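Local coordinates for protein uracil-DNA glycosylase (Epstein-Barr virus, PDB 6LYJ) that belongs to the uracil-DNA glycosylase superfamily and has an alpha/beta fold, with helices packed around a central parallel four-stranded sheet, at residues 42-47 and 167-172; 123-128 and 235-240. One frame throughout, in Å; residues are numbered along the deposited sequence.

In the fold
The two contacts illustrate how helices far apart in sequence are joined at opposite margins of one alpha/beta domain. Contact 1 (42-47 with 167-172) pairs the helix 42-59 with the start of the helix 167-181, while contact 2 (123-128 with 235-240) sets the end of the helix 113-125 against the start of the helix 235-245. Their centres are 35 Å apart, their nearest atoms about 18 Å, and they lie on opposite sides of the chain's centre, each 18 Å from it. Along the chain their segments interleave. The first is an aromatic and cationic contact at the surface; the second is aliphatic, partly buried and bridged by water.

Contact 1. Residues 42-47 and 167-172; sequences PIFQRK and WAWFTD
Trp169 reaches from the first turn of the helix 167-181 to Phe44 and Lys47 on the helix 42-59, making a helix-helix contact at the surface of the uracil-DNA glycosylase alpha/beta fold. Every contact between the two segments runs through the indole. Its CG stands anti to the backbone N (chi1 157°), which sends the rings away from their own helix, and two of its sides are used in different ways.

Toward Phe44 it presents an edge. The planes of the phenyl ring and the indole five-membered ring stand nearly upright to each other, at 84°, a T-shaped stack with centroids 5.2 Å apart. Trp169 CZ2 comes down over the rim of the phenyl face, 3.7 Å from Phe44 CG, while Trp169 NE1 lies 3.9 Å from Phe44 CZ at the far end of the same ring. The six-membered ring also brings Trp169 CH2 to 3.4 Å from the Phe44 backbone O, which sits at the indole edge, near its plane.

Lys47 works on an indole face. Lys47 CB packs obliquely 3.6 Å from Trp169 CH2; the bend at chi3 then lays Lys47 CE over the rim of the ring system, 3.7 Å from Trp169 CE2, and the further bend at chi4 sets the direction of NZ.

Behind this surface clasp, Trp167 and Phe170 carry the helix pairing inward by packing on Leu48, and Phe44 meets a second ring edge-to-face at His173. The curled lysine ends in a cation-pi interaction: Lys47 NZ stands 4.8 Å from the centroid of the Trp169 five-membered ring, only 15° off its normal.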
loop_
_atom_site.group_PDB
_atom_site.type_symbol
_atom_site.label_atom_id
_atom_site.label_comp_id
_atom_site.label_asym_id
_atom_site.label_seq_id
_atom_site.Cartn_x
_atom_site.Cartn_y
_atom_site.Cartn_z
ATOM N N PRO A 42 9.520 29.822 3.680
ATOM C CA PRO A 42 10.707 29.737 2.811
ATOM C C PRO A 42 11.617 28.558 3.126
ATOM O O PRO A 42 12.087 27.882 2.201
ATOM C CB PRO A 42 11.404 31.081 3.056
ATOM C CG PRO A 42 10.284 32.013 3.375
ATOM C CD PRO A 42 9.301 31.193 4.177
ATOM N N ILE A 43 11.851 28.271 4.410
ATOM C CA ILE A 43 12.709 27.141 4.760
ATOM C C ILE A 43 12.049 25.818 4.382
ATOM O O ILE A 43 12.722 24.893 3.911
ATOM C CB ILE A 43 13.103 27.197 6.252
ATOM C CG1 ILE A 43 14.287 26.263 6.524
ATOM C CG2 ILE A 43 11.926 26.859 7.167
ATOM C CD1 ILE A 43 15.591 26.714 5.886
ATOM N N PHE A 44 10.731 25.698 4.568
ATOM C CA PHE A 44 10.067 24.467 4.150
ATOM C C PHE A 44 10.073 24.330 2.634
ATOM O O PHE A 44 10.187 23.216 2.107
ATOM C CB PHE A 44 8.639 24.400 4.690
ATOM C CG PHE A 44 8.543 23.837 6.081
ATOM C CD1 PHE A 44 9.651 23.819 6.913
ATOM C CD2 PHE A 44 7.359 23.277 6.534
ATOM C CE1 PHE A 44 9.570 23.287 8.186
ATOM C CE2 PHE A 44 7.272 22.740 7.805
ATOM C CZ PHE A 44 8.379 22.743 8.632
ATOM N N GLN A 45 9.953 25.454 1.918
ATOM C CA GLN A 45 10.099 25.416 0.467
ATOM C C GLN A 45 11.470 24.887 0.075
ATOM O O GLN A 45 11.587 24.055 -0.831
ATOM C CB GLN A 45 9.889 26.808 -0.128
ATOM C CG GLN A 45 8.477 27.354 -0.017
ATOM C CD GLN A 45 8.380 28.789 -0.494
ATOM O OE1 GLN A 45 8.782 29.110 -1.612
ATOM N NE2 GLN A 45 7.846 29.665 0.353
ATOM N N ARG A 46 12.518 25.346 0.765
ATOM C CA ARG A 46 13.868 24.899 0.437
ATOM C C ARG A 46 14.064 23.425 0.778
ATOM O O ARG A 46 14.736 22.699 0.041
ATOM C CB ARG A 46 14.895 25.767 1.164
ATOM C CG ARG A 46 15.052 27.145 0.548
ATOM C CD ARG A 46 15.901 28.065 1.412
ATOM N NE ARG A 46 17.256 27.558 1.606
ATOM C CZ ARG A 46 18.178 28.176 2.338
ATOM N NH1 ARG A 46 17.882 29.313 2.938
ATOM N NH2 ARG A 46 19.394 27.664 2.470
ATOM N N LYS A 47 13.473 22.963 1.882
ATOM C CA LYS A 47 13.575 21.550 2.250
ATOM C C LYS A 47 12.876 20.654 1.228
ATOM O O LYS A 47 13.410 19.604 0.830
ATOM C CB LYS A 47 13.000 21.343 3.654
ATOM C CG LYS A 47 13.832 21.992 4.753
ATOM C CD LYS A 47 13.038 22.189 6.042
ATOM C CE LYS A 47 12.741 20.868 6.721
ATOM N NZ LYS A 47 13.988 20.180 7.135
ATOM N N TRP A 167 10.797 12.367 1.952
ATOM C CA TRP A 167 9.382 12.412 1.594
ATOM C C TRP A 167 8.490 12.351 2.829
ATOM O O TRP A 167 7.420 12.969 2.857
ATOM C CB TRP A 167 9.028 11.274 0.632
ATOM C CG TRP A 167 9.473 11.476 -0.798
ATOM C CD1 TRP A 167 10.196 10.601 -1.563
ATOM C CD2 TRP A 167 9.223 12.618 -1.630
ATOM N NE1 TRP A 167 10.406 11.125 -2.813
ATOM C CE2 TRP A 167 9.821 12.363 -2.880
ATOM C CE3 TRP A 167 8.554 13.834 -1.437
ATOM C CZ2 TRP A 167 9.769 13.277 -3.933
ATOM C CZ3 TRP A 167 8.505 14.739 -2.483
ATOM C CH2 TRP A 167 9.109 14.456 -3.715
ATOM N N ALA A 168 8.895 11.581 3.846
ATOM C CA ALA A 168 8.040 11.387 5.014
ATOM C C ALA A 168 7.791 12.698 5.753
ATOM O O ALA A 168 6.672 12.953 6.214
ATOM C CB ALA A 168 8.656 10.348 5.956
ATOM N N TRP A 169 8.814 13.549 5.862
ATOM C CA TRP A 169 8.607 14.880 6.429
ATOM C C TRP A 169 7.548 15.655 5.649
ATOM O O TRP A 169 6.636 16.254 6.238
ATOM C CB TRP A 169 9.932 15.649 6.446
ATOM C CG TRP A 169 9.749 17.131 6.488
ATOM C CD1 TRP A 169 9.528 17.900 7.592
ATOM C CD2 TRP A 169 9.743 18.022 5.368
ATOM N NE1 TRP A 169 9.393 19.218 7.229
ATOM C CE2 TRP A 169 9.519 19.319 5.869
ATOM C CE3 TRP A 169 9.908 17.850 3.988
ATOM C CZ2 TRP A 169 9.456 20.439 5.040
ATOM C CZ3 TRP A 169 9.841 18.964 3.168
ATOM C CH2 TRP A 169 9.621 20.240 3.697
ATOM N N PHE A 170 7.621 15.605 4.317
ATOM C CA PHE A 170 6.701 16.386 3.497
ATOM C C PHE A 170 5.276 15.864 3.625
ATOM O O PHE A 170 4.338 16.645 3.820
ATOM C CB PHE A 170 7.151 16.381 2.035
ATOM C CG PHE A 170 6.154 17.012 1.096
ATOM C CD1 PHE A 170 5.845 18.360 1.200
ATOM C CD2 PHE A 170 5.528 16.260 0.113
ATOM C CE1 PHE A 170 4.920 18.949 0.345
ATOM C CE2 PHE A 170 4.606 16.846 -0.752
ATOM C CZ PHE A 170 4.305 18.190 -0.633
ATOM N N THR A 171 5.088 14.546 3.497
ATOM C CA THR A 171 3.730 14.009 3.551
ATOM C C THR A 171 3.145 14.084 4.960
ATOM O O THR A 171 1.931 14.281 5.106
ATOM C CB THR A 171 3.691 12.575 3.009
ATOM O OG1 THR A 171 4.650 11.754 3.690
ATOM C CG2 THR A 171 3.986 12.569 1.514
ATOM N N ASP A 172 3.972 13.945 6.005
ATOM C CA ASP A 172 3.516 14.243 7.359
ATOM C C ASP A 172 2.970 15.661 7.446
ATOM O O ASP A 172 1.899 15.898 8.023
ATOM C CB ASP A 172 4.663 14.067 8.359
ATOM C CG ASP A 172 4.874 12.621 8.781
ATOM O OD1 ASP A 172 4.127 11.730 8.324
ATOM O OD2 ASP A 172 5.802 12.385 9.580
#

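Contact 2. Residues 123-128 and 235-240; sequences HRSLPE and HFVLAN
Ser125 and Leu126 meet Val237 and Phe236 where the helix 113-125 runs out beside the opening turn of the helix 235-245, a helix-end contact of the uracil-DNA glycosylase alpha/beta fold. Just ahead of it, Arg124 ties the two regions together from the flank: its NH2 forms a salt bridge with Glu121 and a hydrogen bond with Asn234, the residue before the second helix.

Ser125, the last helical residue, comes next, its CA 6.8 Å from that of Val237. Ser125 CB touches Val237 CG2 at 3.7 Å, and Ser125 O lies 3.6 Å from the same methyl. The hydroxyl, held between the backbone N and the carbonyl carbon (chi1 61°), is hydrogen-bonded to Glu121 O in the preceding turn. It also accepts a hydrogen bond from a water whose O is 2.8 Å from Ser125 OG. That water O in turn accepts from Phe236 N at 2.9 Å, so it serves an amide in the first turn of a helix, where the helix itself offers no carbonyl.

At Leu126 the chain leaves helical geometry, and the side chain takes over the contact. Leu126 CD2 rests 3.6 Å from Val237 CG2 as the two aliphatic groups pass in opposite directions; Leu126 CD1 sits more loosely, 4.4 Å from Phe236 CB. The Phe236 ring itself turns away from Leu126 into the interior.

There it packs on Ile118 and Leu122 of the helix 113-125 and on Met188 and Trp190 of the strand 186-190, while His235 and Leu238 lean on the neighbouring strand 207-211, so the start of the helix 235-245 rests on two strands of the parallel sheet, with the Phe236 ring also touching the helix 113-125.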
loop_
_atom_site.group_PDB
_atom_site.type_symbol
_atom_site.label_atom_id
_atom_site.label_comp_id
_atom_site.label_asym_id
_atom_site.label_seq_id
_atom_site.Cartn_x
_atom_site.Cartn_y
_atom_site.Cartn_z
ATOM N N HIS A 123 -17.571 -3.993 -2.332
ATOM C CA HIS A 123 -18.660 -4.825 -2.830
ATOM C C HIS A 123 -19.485 -5.403 -1.686
ATOM O O HIS A 123 -20.714 -5.509 -1.790
ATOM C CB HIS A 123 -18.089 -5.939 -3.707
ATOM C CG HIS A 123 -19.129 -6.796 -4.354
ATOM N ND1 HIS A 123 -18.946 -8.143 -4.579
ATOM C CD2 HIS A 123 -20.363 -6.500 -4.826
ATOM C CE1 HIS A 123 -20.024 -8.641 -5.160
ATOM N NE2 HIS A 123 -20.898 -7.663 -5.321
ATOM N N ARG A 124 -18.827 -5.795 -0.590
ATOM C CA ARG A 124 -19.556 -6.248 0.592
ATOM C C ARG A 124 -20.425 -5.136 1.167
ATOM O O ARG A 124 -21.592 -5.358 1.511
ATOM C CB ARG A 124 -18.579 -6.763 1.652
ATOM C CG ARG A 124 -19.253 -7.273 2.926
ATOM C CD ARG A 124 -18.314 -7.210 4.131
ATOM N NE ARG A 124 -18.045 -5.837 4.552
ATOM C CZ ARG A 124 -18.888 -5.086 5.254
ATOM N NH1 ARG A 124 -20.065 -5.571 5.623
ATOM N NH2 ARG A 124 -18.556 -3.847 5.591
ATOM N N SER A 125 -19.868 -3.929 1.290
ATOM C CA SER A 125 -20.529 -2.858 2.025
ATOM C C SER A 125 -21.496 -2.031 1.187
ATOM O O SER A 125 -22.407 -1.416 1.754
ATOM C CB SER A 125 -19.480 -1.931 2.648
ATOM O OG SER A 125 -18.669 -1.339 1.650
ATOM N N LEU A 126 -21.342 -2.005 -0.132
ATOM C CA LEU A 126 -22.119 -1.116 -0.995
ATOM C C LEU A 126 -22.803 -1.933 -2.080
ATOM O O LEU A 126 -22.121 -2.416 -3.008
ATOM C CB LEU A 126 -21.242 -0.031 -1.616
ATOM C CG LEU A 126 -20.527 0.930 -0.662
ATOM C CD1 LEU A 126 -19.547 1.804 -1.429
ATOM C CD2 LEU A 126 -21.529 1.787 0.088
ATOM N N PRO A 127 -24.118 -2.143 -1.987
ATOM C CA PRO A 127 -24.794 -3.021 -2.957
ATOM C C PRO A 127 -24.657 -2.569 -4.401
ATOM O O PRO A 127 -24.656 -3.413 -5.306
ATOM C CB PRO A 127 -26.258 -2.979 -2.493
ATOM C CG PRO A 127 -26.182 -2.630 -1.038
ATOM C CD PRO A 127 -25.031 -1.671 -0.934
ATOM N N GLU A 128 -24.543 -1.264 -4.648
ATOM C CA GLU A 128 -24.401 -0.760 -6.007
ATOM C C GLU A 128 -22.980 -0.853 -6.547
ATOM O O GLU A 128 -22.777 -0.600 -7.740
ATOM C CB GLU A 128 -24.860 0.698 -6.079
ATOM C CG GLU A 128 -26.310 0.928 -5.693
ATOM C CD GLU A 128 -26.637 2.402 -5.529
ATOM O OE1 GLU A 128 -26.037 3.051 -4.644
ATOM O OE2 GLU A 128 -27.491 2.914 -6.286
ATOM N N HIS A 235 -15.534 1.012 6.134
ATOM C CA HIS A 235 -14.977 2.363 6.140
ATOM C C HIS A 235 -15.611 3.265 5.084
ATOM O O HIS A 235 -15.750 4.472 5.310
ATOM C CB HIS A 235 -13.464 2.302 5.922
ATOM C CG HIS A 235 -12.678 1.972 7.155
ATOM N ND1 HIS A 235 -11.301 2.009 7.187
ATOM C CD2 HIS A 235 -13.074 1.594 8.393
ATOM C CE1 HIS A 235 -10.881 1.674 8.394
ATOM N NE2 HIS A 235 -11.937 1.415 9.145
ATOM N N PHE A 236 -15.993 2.719 3.929
ATOM C CA PHE A 236 -16.539 3.567 2.875
ATOM C C PHE A 236 -17.971 3.997 3.184
ATOM O O PHE A 236 -18.356 5.149 2.917
ATOM C CB PHE A 236 -16.453 2.831 1.537
ATOM C CG PHE A 236 -15.047 2.469 1.150
ATOM C CD1 PHE A 236 -14.224 3.394 0.530
ATOM C CD2 PHE A 236 -14.539 1.211 1.435
ATOM C CE1 PHE A 236 -12.926 3.067 0.186
ATOM C CE2 PHE A 236 -13.240 0.877 1.096
ATOM C CZ PHE A 236 -12.433 1.805 0.471
ATOM N N VAL A 237 -18.731 3.119 3.838
ATOM C CA VAL A 237 -20.058 3.488 4.320
ATOM C C VAL A 237 -19.944 4.526 5.429
ATOM O O VAL A 237 -20.653 5.537 5.423
ATOM C CB VAL A 237 -20.824 2.238 4.788
ATOM C CG1 VAL A 237 -22.143 2.628 5.447
ATOM C CG2 VAL A 237 -21.056 1.286 3.621
ATOM N N LEU A 238 -19.090 4.266 6.424
ATOM C CA LEU A 238 -18.930 5.216 7.521
ATOM C C LEU A 238 -18.471 6.572 6.998
ATOM O O LEU A 238 -18.909 7.621 7.488
ATOM C CB LEU A 238 -17.943 4.668 8.552
ATOM C CG LEU A 238 -18.397 3.402 9.282
ATOM C CD1 LEU A 238 -17.256 2.827 10.116
ATOM C CD2 LEU A 238 -19.623 3.683 10.147
ATOM N N ALA A 239 -17.588 6.565 5.998
ATOM C CA ALA A 239 -17.106 7.807 5.407
ATOM C C ALA A 239 -18.251 8.596 4.788
ATOM O O ALA A 239 -18.393 9.803 5.034
ATOM C CB ALA A 239 -16.028 7.509 4.367
ATOM N N ASN A 240 -19.084 7.932 3.972
ATOM C CA ASN A 240 -20.198 8.663 3.371
ATOM C C ASN A 240 -21.222 9.107 4.414
ATOM O O ASN A 240 -21.818 10.182 4.268
ATOM C CB ASN A 240 -20.871 7.827 2.284
ATOM C CG ASN A 240 -20.239 8.033 0.917
ATOM O OD1 ASN A 240 -19.538 9.020 0.692
ATOM N ND2 ASN A 240 -20.499 7.112 -0.005
HETATM O O HOH W 1 -16.980 0.000 3.467
#